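PDB 3FCP: L-Ala-D/L-Glu epimerase, a muconate lactonizing enzyme from Klebsiella pneumoniae subsp. pneumoniae MGH 78578, which belongs to the enolase superfamily, joining an N-terminal capping domain of sheet and helices to a C-terminal TIM-type barrel that holds a magnesium ion. Local coordinates for residues A[78-83]-A[89-94]; A[73-78]-A[97-102]; A[36-41]-A[110-115]; A[276-279]-A[283-286]; A[66-71]-A[103-108]. One frame throughout, in Å; residues are numbered along the deposited sequence.

Contact 1. Residues A[78-83]-A[89-94]; sequences PLLKGQ and NALTAR
Arg94 reaches from helix 88-98 to the end of helix 65-80 and lays its guanidinium group between Leu79 and Gln83, a compact example of one side chain serving as donor and as stacking surface at once. The polar part centres on the backbone oxygen of Leu79. Arg94 NE donates to Leu79 O over 2.8 Å, nearly straight at 167°, with the oxygen almost in the guanidinium plane; seen from the carbonyl, the donor is tilted 33° out of its plane. Arg94 NH2 adds a weak, bent bond to the same oxygen at 3.3 Å. It also donates to a water that in turn donates to Pro78 O, extending the grip by one residue.

Stacking comes next. The side-chain amide of Gln83 lies parallel to the guanidinium, the planes only 5° apart, with Gln83 NE2 over its centre and 3.5 Å from Arg94 CZ. Leu79 covers the opposite face, its CD2 lying 3.4 Å from Arg94 NE. Arg94 gets there fully extended from CG to NE, whereas Gln83 bends at chi2 to bring its amide over the group.

Apolar contacts close the inner side, where Leu91 CD2 meets Leu80 CD2 at 3.7 Å and Gln83 CB at 3.8 Å. A type II turn from Leu80 to Gln83, with Gly82 at its third position, returns Gln83 to this side.

With both faces covered and its NE edge bonded, the guanidinium has little freedom to rotate, and its positive charge probably suits the carbonyl-rich end of helix 65-80.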
# COMPACT_ATOMS: atom_id res chain seq x y z
N PRO A 78 -22.04 18.30 -38.65
CA PRO A 78 -21.29 19.46 -39.15
C PRO A 78 -19.78 19.36 -38.90
O PRO A 78 -18.98 19.99 -39.59
CB PRO A 78 -21.95 20.64 -38.43
CG PRO A 78 -22.47 20.02 -37.16
CD PRO A 78 -23.04 18.71 -37.65
N LEU A 79 -19.39 18.55 -37.92
CA LEU A 79 -17.98 18.39 -37.60
C LEU A 79 -17.25 17.53 -38.63
O LEU A 79 -16.09 17.79 -38.98
CB LEU A 79 -17.84 17.78 -36.20
CG LEU A 79 -16.47 17.48 -35.56
CD1 LEU A 79 -15.85 16.29 -36.24
CD2 LEU A 79 -15.56 18.70 -35.63
N LEU A 80 -17.93 16.51 -39.15
CA LEU A 80 -17.34 15.57 -40.09
C LEU A 80 -17.53 15.84 -41.59
O LEU A 80 -16.74 15.38 -42.41
CB LEU A 80 -17.81 14.15 -39.76
CG LEU A 80 -17.43 13.67 -38.35
CD1 LEU A 80 -18.05 12.30 -38.08
CD2 LEU A 80 -15.91 13.61 -38.23
N LYS A 81 -18.58 16.56 -41.96
CA LYS A 81 -18.80 16.83 -43.38
C LYS A 81 -17.65 17.64 -43.98
O LYS A 81 -17.27 18.69 -43.48
CB LYS A 81 -20.14 17.54 -43.58
CG LYS A 81 -21.33 16.58 -43.40
CD LYS A 81 -22.66 17.31 -43.28
CE LYS A 81 -23.03 18.05 -44.54
NZ LYS A 81 -24.33 18.76 -44.36
N GLY A 82 -17.08 17.11 -45.07
CA GLY A 82 -15.96 17.78 -45.71
C GLY A 82 -14.62 17.16 -45.36
O GLY A 82 -13.62 17.42 -46.02
N GLN A 83 -14.60 16.33 -44.32
CA GLN A 83 -13.37 15.68 -43.88
C GLN A 83 -13.09 14.39 -44.65
O GLN A 83 -14.01 13.71 -45.11
CB GLN A 83 -13.44 15.35 -42.39
CG GLN A 83 -13.59 16.55 -41.47
CD GLN A 83 -12.34 17.42 -41.45
OE1 GLN A 83 -11.25 16.93 -41.20
NE2 GLN A 83 -12.51 18.71 -41.71
N ASN A 89 -8.17 7.32 -38.06
CA ASN A 89 -7.40 7.90 -36.96
C ASN A 89 -7.60 9.41 -36.88
O ASN A 89 -7.85 9.95 -35.80
CB ASN A 89 -5.91 7.58 -37.10
CG ASN A 89 -5.60 6.12 -36.80
OD1 ASN A 89 -6.26 5.51 -35.96
ND2 ASN A 89 -4.59 5.56 -37.48
N ALA A 90 -7.52 10.09 -38.02
CA ALA A 90 -7.72 11.54 -38.06
C ALA A 90 -9.15 11.89 -37.65
O ALA A 90 -9.36 12.83 -36.88
CB ALA A 90 -7.43 12.09 -39.47
N LEU A 91 -10.13 11.14 -38.15
CA LEU A 91 -11.53 11.40 -37.83
C LEU A 91 -11.83 11.17 -36.34
O LEU A 91 -12.58 11.92 -35.72
CB LEU A 91 -12.45 10.52 -38.69
CG LEU A 91 -12.50 10.90 -40.18
CD1 LEU A 91 -13.15 9.79 -40.98
CD2 LEU A 91 -13.28 12.20 -40.35
N THR A 92 -11.23 10.12 -35.78
CA THR A 92 -11.42 9.80 -34.37
C THR A 92 -10.84 10.91 -33.48
O THR A 92 -11.46 11.33 -32.50
CB THR A 92 -10.78 8.45 -34.04
OG1 THR A 92 -11.41 7.42 -34.82
CG2 THR A 92 -10.93 8.12 -32.55
N ALA A 93 -9.65 11.38 -33.83
CA ALA A 93 -9.01 12.45 -33.06
C ALA A 93 -9.85 13.72 -33.12
O ALA A 93 -9.94 14.46 -32.14
CB ALA A 93 -7.60 12.72 -33.60
N ARG A 94 -10.45 13.97 -34.27
CA ARG A 94 -11.28 15.15 -34.46
C ARG A 94 -12.56 15.02 -33.63
O ARG A 94 -12.98 15.96 -32.97
CB ARG A 94 -11.63 15.32 -35.94
CG ARG A 94 -12.46 16.56 -36.27
CD ARG A 94 -12.66 16.69 -37.78
NE ARG A 94 -13.45 17.86 -38.15
CZ ARG A 94 -12.97 19.10 -38.23
NH1 ARG A 94 -11.70 19.34 -37.97
NH2 ARG A 94 -13.77 20.11 -38.58
O HOH W 1 -16.36 20.92 -39.86

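Contact 2. Residues A[73-78]-A[97-102]; sequences THYLTP and GAIKGN
Ile99, the residue at which the chain leaves helix 88-98, packs on Tyr75 and Leu76 of helix 65-80, joining two helices of the capping domain that is characteristic of the enolase superfamily. The direct contact is wholly apolar. Ile99 CD1 touches Tyr75 CB at 3.8 Å, meeting the root of the tyrosine and lying oblique to its ring. A looser approach, 4.3 Å from Ile99 CG1 to Leu76 CD2, extends the patch inward, where Leu76 also rests on Ala105 and Ile109 of helix 103-121. Ile99 bends at both torsions (chi1 -51°, chi2 -63°), which carries CD1 to the tyrosine side. On the other helix, Tyr75 belongs to a wider, pi-type turn at 73-76, followed by a kink at Pro78.

Polar bonds fix the surroundings. The tyrosine ring leads away from Ile99, and its OH bonds to Glu66 of the third subunit, so the contact borders a subunit interface. Lys106 NZ holds the loop from the inside, bonding to both Ile99 O and Gly101 O. Within 97-102 the loop folds back on itself: Asn102 ND2, whose amide plane contains its acceptor, donates to Lys100 O over 2.9 Å at 170°.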
# COMPACT_ATOMS: atom_id res chain seq x y z
N THR A 73 -26.98 14.61 -35.35
CA THR A 73 -27.50 15.71 -36.16
C THR A 73 -26.84 17.07 -35.91
O THR A 73 -26.34 17.69 -36.85
CB THR A 73 -29.02 15.89 -35.93
OG1 THR A 73 -29.70 14.68 -36.29
CG2 THR A 73 -29.56 17.04 -36.79
N HIS A 74 -26.83 17.51 -34.66
CA HIS A 74 -26.29 18.82 -34.32
C HIS A 74 -24.79 18.99 -34.16
O HIS A 74 -24.28 20.09 -34.34
CB HIS A 74 -26.95 19.35 -33.05
CG HIS A 74 -28.42 19.59 -33.19
ND1 HIS A 74 -29.35 18.58 -33.13
CD2 HIS A 74 -29.12 20.74 -33.40
CE1 HIS A 74 -30.56 19.09 -33.30
NE2 HIS A 74 -30.44 20.39 -33.47
N TYR A 75 -24.08 17.92 -33.83
CA TYR A 75 -22.65 18.03 -33.59
C TYR A 75 -21.73 17.22 -34.49
O TYR A 75 -20.84 17.77 -35.13
CB TYR A 75 -22.36 17.72 -32.12
CG TYR A 75 -23.03 18.71 -31.19
CD1 TYR A 75 -22.47 19.97 -30.98
CD2 TYR A 75 -24.25 18.43 -30.59
CE1 TYR A 75 -23.12 20.93 -30.20
CE2 TYR A 75 -24.91 19.38 -29.81
CZ TYR A 75 -24.34 20.63 -29.62
OH TYR A 75 -25.00 21.59 -28.88
N LEU A 76 -21.94 15.91 -34.56
CA LEU A 76 -21.08 15.08 -35.39
C LEU A 76 -21.20 15.37 -36.88
O LEU A 76 -20.19 15.37 -37.59
CB LEU A 76 -21.37 13.60 -35.11
CG LEU A 76 -20.82 13.12 -33.76
CD1 LEU A 76 -21.49 11.80 -33.34
CD2 LEU A 76 -19.31 12.96 -33.88
N THR A 77 -22.41 15.64 -37.36
CA THR A 77 -22.60 15.91 -38.78
C THR A 77 -21.83 17.14 -39.28
O THR A 77 -21.06 17.04 -40.23
CB THR A 77 -24.09 16.02 -39.13
OG1 THR A 77 -24.72 14.75 -38.88
CG2 THR A 77 -24.29 16.39 -40.60
N PRO A 78 -22.04 18.30 -38.65
CA PRO A 78 -21.29 19.46 -39.15
C PRO A 78 -19.78 19.36 -38.90
O PRO A 78 -18.98 19.99 -39.59
CB PRO A 78 -21.95 20.64 -38.43
CG PRO A 78 -22.47 20.02 -37.16
CD PRO A 78 -23.04 18.71 -37.65
N GLY A 97 -11.71 15.13 -29.88
CA GLY A 97 -11.23 16.45 -29.51
C GLY A 97 -12.36 17.46 -29.38
O GLY A 97 -12.29 18.38 -28.57
N ALA A 98 -13.43 17.27 -30.16
CA ALA A 98 -14.56 18.20 -30.14
C ALA A 98 -15.80 17.71 -29.40
O ALA A 98 -16.68 18.50 -29.06
CB ALA A 98 -14.93 18.57 -31.57
N ILE A 99 -15.88 16.41 -29.16
CA ILE A 99 -17.04 15.83 -28.50
C ILE A 99 -16.67 14.97 -27.30
O ILE A 99 -16.00 13.96 -27.46
CB ILE A 99 -17.84 14.93 -29.48
CG1 ILE A 99 -18.12 15.67 -30.79
CG2 ILE A 99 -19.13 14.46 -28.82
CD1 ILE A 99 -18.98 16.89 -30.63
N LYS A 100 -17.12 15.37 -26.12
CA LYS A 100 -16.86 14.62 -24.90
C LYS A 100 -17.91 13.52 -24.80
O LYS A 100 -19.07 13.74 -25.15
CB LYS A 100 -16.97 15.52 -23.66
CG LYS A 100 -15.97 16.67 -23.62
CD LYS A 100 -14.54 16.17 -23.48
CE LYS A 100 -13.58 17.34 -23.26
NZ LYS A 100 -12.17 16.89 -23.06
N GLY A 101 -17.51 12.34 -24.33
CA GLY A 101 -18.43 11.23 -24.19
C GLY A 101 -19.22 10.93 -25.46
O GLY A 101 -18.67 10.92 -26.56
N ASN A 102 -20.53 10.69 -25.30
CA ASN A 102 -21.40 10.40 -26.43
C ASN A 102 -20.82 9.26 -27.27
O ASN A 102 -20.80 9.34 -28.51
CB ASN A 102 -21.59 11.66 -27.27
CG ASN A 102 -22.51 12.67 -26.61
OD1 ASN A 102 -23.72 12.64 -26.81
ND2 ASN A 102 -21.93 13.55 -25.79

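Contact 3. Residues A[36-41]-A[110-115]; sequences VIVRLT and ETALLD
Val38 and Leu40 of strand 33-42 meet Ala112 and Leu113 of helix 103-121 without any ring, amide or guanidinium between them, so there are no flat faces or edges to match. The planar groups of the two segments are engaged with other partners: the guanidinium of Arg39, on the far side of the strand, forms a salt bridge with Glu11, and the carboxylate of Asp115 accepts from the backbone N of Ile49 and of Leu358.

What remains is aliphatic packing. Ala112 is the low point of the helix surface, its CB facing the strand, 4.1 Å from Leu40 CB and 4.2 Å from Val38 CG1. The small side chain lets strand and helix axes approach to 8.2 Å. Beside it, Leu40 CD1 reaches Leu113 CD2 at 3.6 Å, the shortest approach here. Leu40 CG stands opposite the backbone N (chi1 -175°), and the branch thereby slants across Leu113, which comes from the flank of its helix.

Strand and helix cross at -43°, their chain directions more parallel than opposed. Val38 and Leu40, two residues apart on one face of a strand, covered by a helix, exemplify the sheet-on-helix core of the N-terminal domain of mandelate racemase and muconate lactonizing enzymes.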
# COMPACT_ATOMS: atom_id res chain seq x y z
N VAL A 36 -31.00 3.77 -33.43
CA VAL A 36 -30.63 5.00 -34.12
C VAL A 36 -29.72 4.52 -35.25
O VAL A 36 -28.61 4.04 -35.01
CB VAL A 36 -29.87 6.00 -33.23
CG1 VAL A 36 -29.51 7.22 -34.06
CG2 VAL A 36 -30.75 6.42 -32.06
N ILE A 37 -30.23 4.63 -36.48
CA ILE A 37 -29.51 4.19 -37.66
C ILE A 37 -28.91 5.38 -38.38
O ILE A 37 -29.51 6.45 -38.47
CB ILE A 37 -30.47 3.43 -38.61
CG1 ILE A 37 -31.03 2.19 -37.91
CG2 ILE A 37 -29.76 3.06 -39.91
CD1 ILE A 37 -29.98 1.17 -37.52
N VAL A 38 -27.70 5.18 -38.91
CA VAL A 38 -27.02 6.24 -39.63
C VAL A 38 -26.56 5.76 -41.00
O VAL A 38 -26.21 4.59 -41.18
CB VAL A 38 -25.78 6.75 -38.84
CG1 VAL A 38 -24.90 5.58 -38.45
CG2 VAL A 38 -24.98 7.73 -39.68
N ARG A 39 -26.61 6.66 -41.97
CA ARG A 39 -26.12 6.37 -43.31
C ARG A 39 -25.19 7.53 -43.65
O ARG A 39 -25.60 8.69 -43.64
CB ARG A 39 -27.25 6.30 -44.34
CG ARG A 39 -26.73 6.01 -45.75
CD ARG A 39 -27.85 5.65 -46.70
NE ARG A 39 -28.85 6.71 -46.80
CZ ARG A 39 -30.05 6.55 -47.34
NH1 ARG A 39 -30.40 5.37 -47.84
NH2 ARG A 39 -30.90 7.57 -47.38
N LEU A 40 -23.94 7.20 -43.92
CA LEU A 40 -22.95 8.21 -44.25
C LEU A 40 -22.60 8.08 -45.72
O LEU A 40 -22.26 7.00 -46.19
CB LEU A 40 -21.70 8.01 -43.38
CG LEU A 40 -20.58 9.05 -43.48
CD1 LEU A 40 -19.77 9.04 -42.18
CD2 LEU A 40 -19.70 8.75 -44.68
N THR A 41 -22.71 9.19 -46.45
CA THR A 41 -22.42 9.19 -47.87
C THR A 41 -21.11 9.90 -48.15
O THR A 41 -20.89 11.02 -47.68
CB THR A 41 -23.54 9.88 -48.67
OG1 THR A 41 -24.77 9.18 -48.46
CG2 THR A 41 -23.22 9.87 -50.16
N GLU A 110 -18.53 5.61 -36.35
CA GLU A 110 -17.32 4.83 -36.62
C GLU A 110 -17.68 3.58 -37.40
O GLU A 110 -16.95 3.17 -38.31
CB GLU A 110 -16.62 4.44 -35.30
CG GLU A 110 -15.26 3.81 -35.51
CD GLU A 110 -14.56 3.46 -34.21
OE1 GLU A 110 -14.69 2.32 -33.74
OE2 GLU A 110 -13.87 4.35 -33.67
N THR A 111 -18.82 2.99 -37.06
CA THR A 111 -19.28 1.79 -37.75
C THR A 111 -19.53 2.09 -39.22
O THR A 111 -19.08 1.35 -40.11
CB THR A 111 -20.59 1.25 -37.13
OG1 THR A 111 -20.35 0.88 -35.76
CG2 THR A 111 -21.09 0.03 -37.91
N ALA A 112 -20.23 3.19 -39.48
CA ALA A 112 -20.55 3.58 -40.85
C ALA A 112 -19.28 3.89 -41.64
O ALA A 112 -19.16 3.51 -42.81
CB ALA A 112 -21.49 4.80 -40.84
N LEU A 113 -18.34 4.57 -41.00
CA LEU A 113 -17.07 4.91 -41.64
C LEU A 113 -16.34 3.64 -42.03
O LEU A 113 -15.79 3.54 -43.14
CB LEU A 113 -16.19 5.74 -40.69
CG LEU A 113 -16.62 7.19 -40.49
CD1 LEU A 113 -15.84 7.82 -39.33
CD2 LEU A 113 -16.40 7.97 -41.78
N LEU A 114 -16.33 2.66 -41.13
CA LEU A 114 -15.68 1.38 -41.41
C LEU A 114 -16.42 0.60 -42.49
O LEU A 114 -15.80 -0.05 -43.33
CB LEU A 114 -15.57 0.54 -40.13
CG LEU A 114 -14.51 0.98 -39.12
CD1 LEU A 114 -14.70 0.24 -37.81
CD2 LEU A 114 -13.11 0.72 -39.69
N ASP A 115 -17.75 0.66 -42.47
CA ASP A 115 -18.56 -0.04 -43.48
C ASP A 115 -18.19 0.50 -44.86
O ASP A 115 -17.91 -0.26 -45.78
CB ASP A 115 -20.06 0.18 -43.20
CG ASP A 115 -20.97 -0.58 -44.17
OD1 ASP A 115 -20.57 -1.66 -44.65
OD2 ASP A 115 -22.09 -0.10 -44.43

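Contact 4. Residues A[276-279]-A[283-286]; sequences AKAG and SVLA
A tight helix-loop-helix connection in the barrel domain brings Ala278 and Gly279, at the end of helix 275-278, against Ser283 and Val284 at the beginning of the next helix. Ala278 packs through its methyl: CB sits 3.5 Å from Val284 CA and 3.8 Å from Val284 CB, resting on the backbone of the second helix as much as on its side chain. Val284 CG1 stands between the backbone N and the carbonyl carbon (chi1 73°), while CG2 lies on the alanine side at the longer distance of 4.1 Å.

The serine adds a second, more polar edge. Ser283 CB lies 3.4 Å from Ala278 O, and its OG stands 3.6 Å from Gly279 O; the hydroxyl finds its bond with Glu110 OE2 instead. Gly279 turns the chain with a positive phi of 110°, at backbone angles where a CB would press on the preceding carbonyl oxygen.

Before the turn, Lys277 NZ forms a salt bridge with the magnesium ligand Asp250 and also bonds to Val253 O and Ala272 O. The connection thus follows barrel strand 270-273 and leads into helix 283-294, with helix 103-121 of the capping domain alongside.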
# COMPACT_ATOMS: atom_id res chain seq x y z
N ALA A 276 -20.67 0.24 -28.24
CA ALA A 276 -21.40 1.44 -27.81
C ALA A 276 -20.73 2.17 -26.65
O ALA A 276 -20.75 3.41 -26.59
CB ALA A 276 -22.85 1.08 -27.42
N LYS A 277 -20.15 1.42 -25.72
CA LYS A 277 -19.48 2.00 -24.57
C LYS A 277 -18.13 2.63 -24.91
O LYS A 277 -17.73 3.62 -24.30
CB LYS A 277 -19.25 0.94 -23.47
CG LYS A 277 -20.52 0.40 -22.79
CD LYS A 277 -20.21 -0.47 -21.57
CE LYS A 277 -19.35 -1.69 -21.91
NZ LYS A 277 -18.92 -2.47 -20.70
N ALA A 278 -17.44 2.06 -25.89
CA ALA A 278 -16.12 2.54 -26.28
C ALA A 278 -16.08 3.56 -27.42
O ALA A 278 -15.11 4.31 -27.54
CB ALA A 278 -15.24 1.36 -26.63
N GLY A 279 -17.11 3.57 -28.25
CA GLY A 279 -17.12 4.50 -29.37
C GLY A 279 -16.97 3.83 -30.73
O GLY A 279 -16.59 4.48 -31.71
N SER A 283 -12.49 1.59 -31.83
CA SER A 283 -12.21 2.15 -30.51
C SER A 283 -12.24 1.10 -29.40
O SER A 283 -11.44 1.15 -28.47
CB SER A 283 -13.22 3.25 -30.18
OG SER A 283 -13.03 4.38 -31.02
N VAL A 284 -13.14 0.13 -29.51
CA VAL A 284 -13.23 -0.90 -28.48
C VAL A 284 -11.98 -1.78 -28.43
O VAL A 284 -11.68 -2.38 -27.39
CB VAL A 284 -14.49 -1.80 -28.69
CG1 VAL A 284 -14.28 -2.72 -29.89
CG2 VAL A 284 -14.77 -2.60 -27.42
N LEU A 285 -11.24 -1.86 -29.54
CA LEU A 285 -10.03 -2.67 -29.59
C LEU A 285 -8.93 -2.19 -28.65
O LEU A 285 -8.11 -2.99 -28.19
CB LEU A 285 -9.50 -2.74 -31.03
CG LEU A 285 -10.47 -3.37 -32.03
CD1 LEU A 285 -9.87 -3.35 -33.43
CD2 LEU A 285 -10.79 -4.80 -31.61
N ALA A 286 -8.89 -0.89 -28.36
CA ALA A 286 -7.88 -0.36 -27.44
C ALA A 286 -8.15 -0.93 -26.04
O ALA A 286 -7.24 -1.33 -25.33
CB ALA A 286 -7.91 1.17 -27.41

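Contact 5. Residues A[66-71]-A[103-108]; sequences EAISSA and TFAKSA
Ile68 of helix 65-80 presses against Phe104 and Ala105 of helix 103-121, a helix-to-helix crossing in the capping domain of this enolase-superfamily protein. The axes pass at 8.7 Å with a crossing angle of -59°, and the backbones come near enough for the CA atoms of Ile68 and Ala105 to lie 5.2 Å apart.

The tight part is the isoleucine. Its CG1 branch stands opposite the carbonyl carbon and runs on extended (chi2 169°), which delivers CD1 to Phe104 CB at 3.5 Å. The same methyl is 3.8 Å from Phe104 CD1, lying oblique to the ring. Phe104 starts toward Ile68 but its ring turns off to pack on Thr54, Ala276 and Met303, the last two in the barrel domain; its side chain is about 10 Å from the bound magnesium ion. One residue therefore borders both the helix pair and the domain interface.

The other branch of Ile68 is less close, its CG2 4.2 Å from Ala105 CB. The loose side is the outer one of helix 65-80, where Ser69 points away from the crossing and is partly exposed, as are Glu66 and Ala67. Even this side is not wholly left to solvent: Ala67 packs on Ala67 of the third subunit, while Glu66 OE2 makes a salt bridge with Arg372. One turn further along helix 65-80, two methyls meet, Ala71 CB resting 3.8 Å from Ala105 CB.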
# COMPACT_ATOMS: atom_id res chain seq x y z
N GLU A 66 -32.96 9.56 -28.36
CA GLU A 66 -33.13 10.93 -28.85
C GLU A 66 -31.88 11.80 -28.65
O GLU A 66 -31.58 12.64 -29.49
CB GLU A 66 -34.37 11.59 -28.21
CG GLU A 66 -34.80 11.04 -26.87
CD GLU A 66 -35.44 9.66 -26.96
OE1 GLU A 66 -34.78 8.68 -26.59
OE2 GLU A 66 -36.61 9.56 -27.40
N ALA A 67 -31.14 11.57 -27.57
CA ALA A 67 -29.92 12.35 -27.33
C ALA A 67 -28.84 11.88 -28.30
O ALA A 67 -28.01 12.67 -28.76
CB ALA A 67 -29.44 12.16 -25.89
N ILE A 68 -28.84 10.59 -28.61
CA ILE A 68 -27.88 10.02 -29.54
C ILE A 68 -28.14 10.64 -30.91
O ILE A 68 -27.21 11.07 -31.60
CB ILE A 68 -28.04 8.48 -29.60
CG1 ILE A 68 -27.51 7.88 -28.29
CG2 ILE A 68 -27.29 7.92 -30.81
CD1 ILE A 68 -27.83 6.41 -28.12
N SER A 69 -29.41 10.69 -31.30
CA SER A 69 -29.81 11.27 -32.58
C SER A 69 -29.39 12.75 -32.61
O SER A 69 -28.87 13.25 -33.62
CB SER A 69 -31.33 11.15 -32.75
OG SER A 69 -31.78 11.82 -33.90
N SER A 70 -29.61 13.44 -31.50
CA SER A 70 -29.24 14.84 -31.37
C SER A 70 -27.74 15.04 -31.56
O SER A 70 -27.32 15.95 -32.27
CB SER A 70 -29.66 15.35 -29.98
OG SER A 70 -29.11 16.63 -29.72
N ALA A 71 -26.93 14.21 -30.91
CA ALA A 71 -25.47 14.31 -31.03
C ALA A 71 -25.04 14.17 -32.49
O ALA A 71 -24.20 14.92 -32.97
CB ALA A 71 -24.80 13.24 -30.18
N THR A 103 -20.35 8.22 -26.60
CA THR A 103 -19.75 7.07 -27.25
C THR A 103 -20.74 6.27 -28.11
O THR A 103 -20.34 5.62 -29.08
CB THR A 103 -19.10 6.12 -26.21
OG1 THR A 103 -20.09 5.69 -25.26
CG2 THR A 103 -17.97 6.83 -25.46
N PHE A 104 -22.02 6.31 -27.75
CA PHE A 104 -23.03 5.60 -28.52
C PHE A 104 -23.13 6.23 -29.91
O PHE A 104 -23.11 5.53 -30.93
CB PHE A 104 -24.39 5.64 -27.81
CG PHE A 104 -24.55 4.61 -26.71
CD1 PHE A 104 -25.57 3.66 -26.77
CD2 PHE A 104 -23.68 4.59 -25.62
CE1 PHE A 104 -25.73 2.71 -25.76
CE2 PHE A 104 -23.82 3.64 -24.60
CZ PHE A 104 -24.85 2.69 -24.67
N ALA A 105 -23.24 7.56 -29.95
CA ALA A 105 -23.31 8.29 -31.21
C ALA A 105 -22.02 8.06 -32.01
O ALA A 105 -22.07 7.82 -33.21
CB ALA A 105 -23.51 9.78 -30.94
N LYS A 106 -20.87 8.15 -31.35
CA LYS A 106 -19.59 7.95 -32.02
C LYS A 106 -19.49 6.54 -32.60
O LYS A 106 -18.94 6.34 -33.68
CB LYS A 106 -18.44 8.19 -31.05
CG LYS A 106 -18.28 9.65 -30.63
CD LYS A 106 -17.25 9.81 -29.51
CE LYS A 106 -17.07 11.27 -29.14
NZ LYS A 106 -16.20 11.45 -27.92
N SER A 107 -20.02 5.56 -31.88
CA SER A 107 -19.97 4.18 -32.35
C SER A 107 -20.75 3.98 -33.66
O SER A 107 -20.31 3.24 -34.54
CB SER A 107 -20.52 3.24 -31.28
OG SER A 107 -20.64 1.93 -31.79
N ALA A 108 -21.90 4.63 -33.77
CA ALA A 108 -22.70 4.52 -34.99
C ALA A 108 -21.92 5.10 -36.16
O ALA A 108 -21.88 4.53 -37.25
CB ALA A 108 -24.04 5.26 -34.82

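Overall arrangement
Four of the contacts build the capping domain and one belongs to the barrel. Contacts 1, 2 and 5 follow helix 65-80; contacts 2 and 5 have centres only 8 Å apart and both border the third subunit. Contacts 1, 2 and 5 are nested in sequence within the loop closed by contact 3, and contact 1 joins contact 3 through Leu91 CD1 and Leu113 CD1, 3.7 Å apart. Contact 4 links the domains: Thr103 OG1 of contact 5 lies 2.7 Å from Ala276 O, a probable hydrogen bond. Through Lys277, contact 4 also reaches the magnesium site formed by Asn201, Asp250 and Glu251.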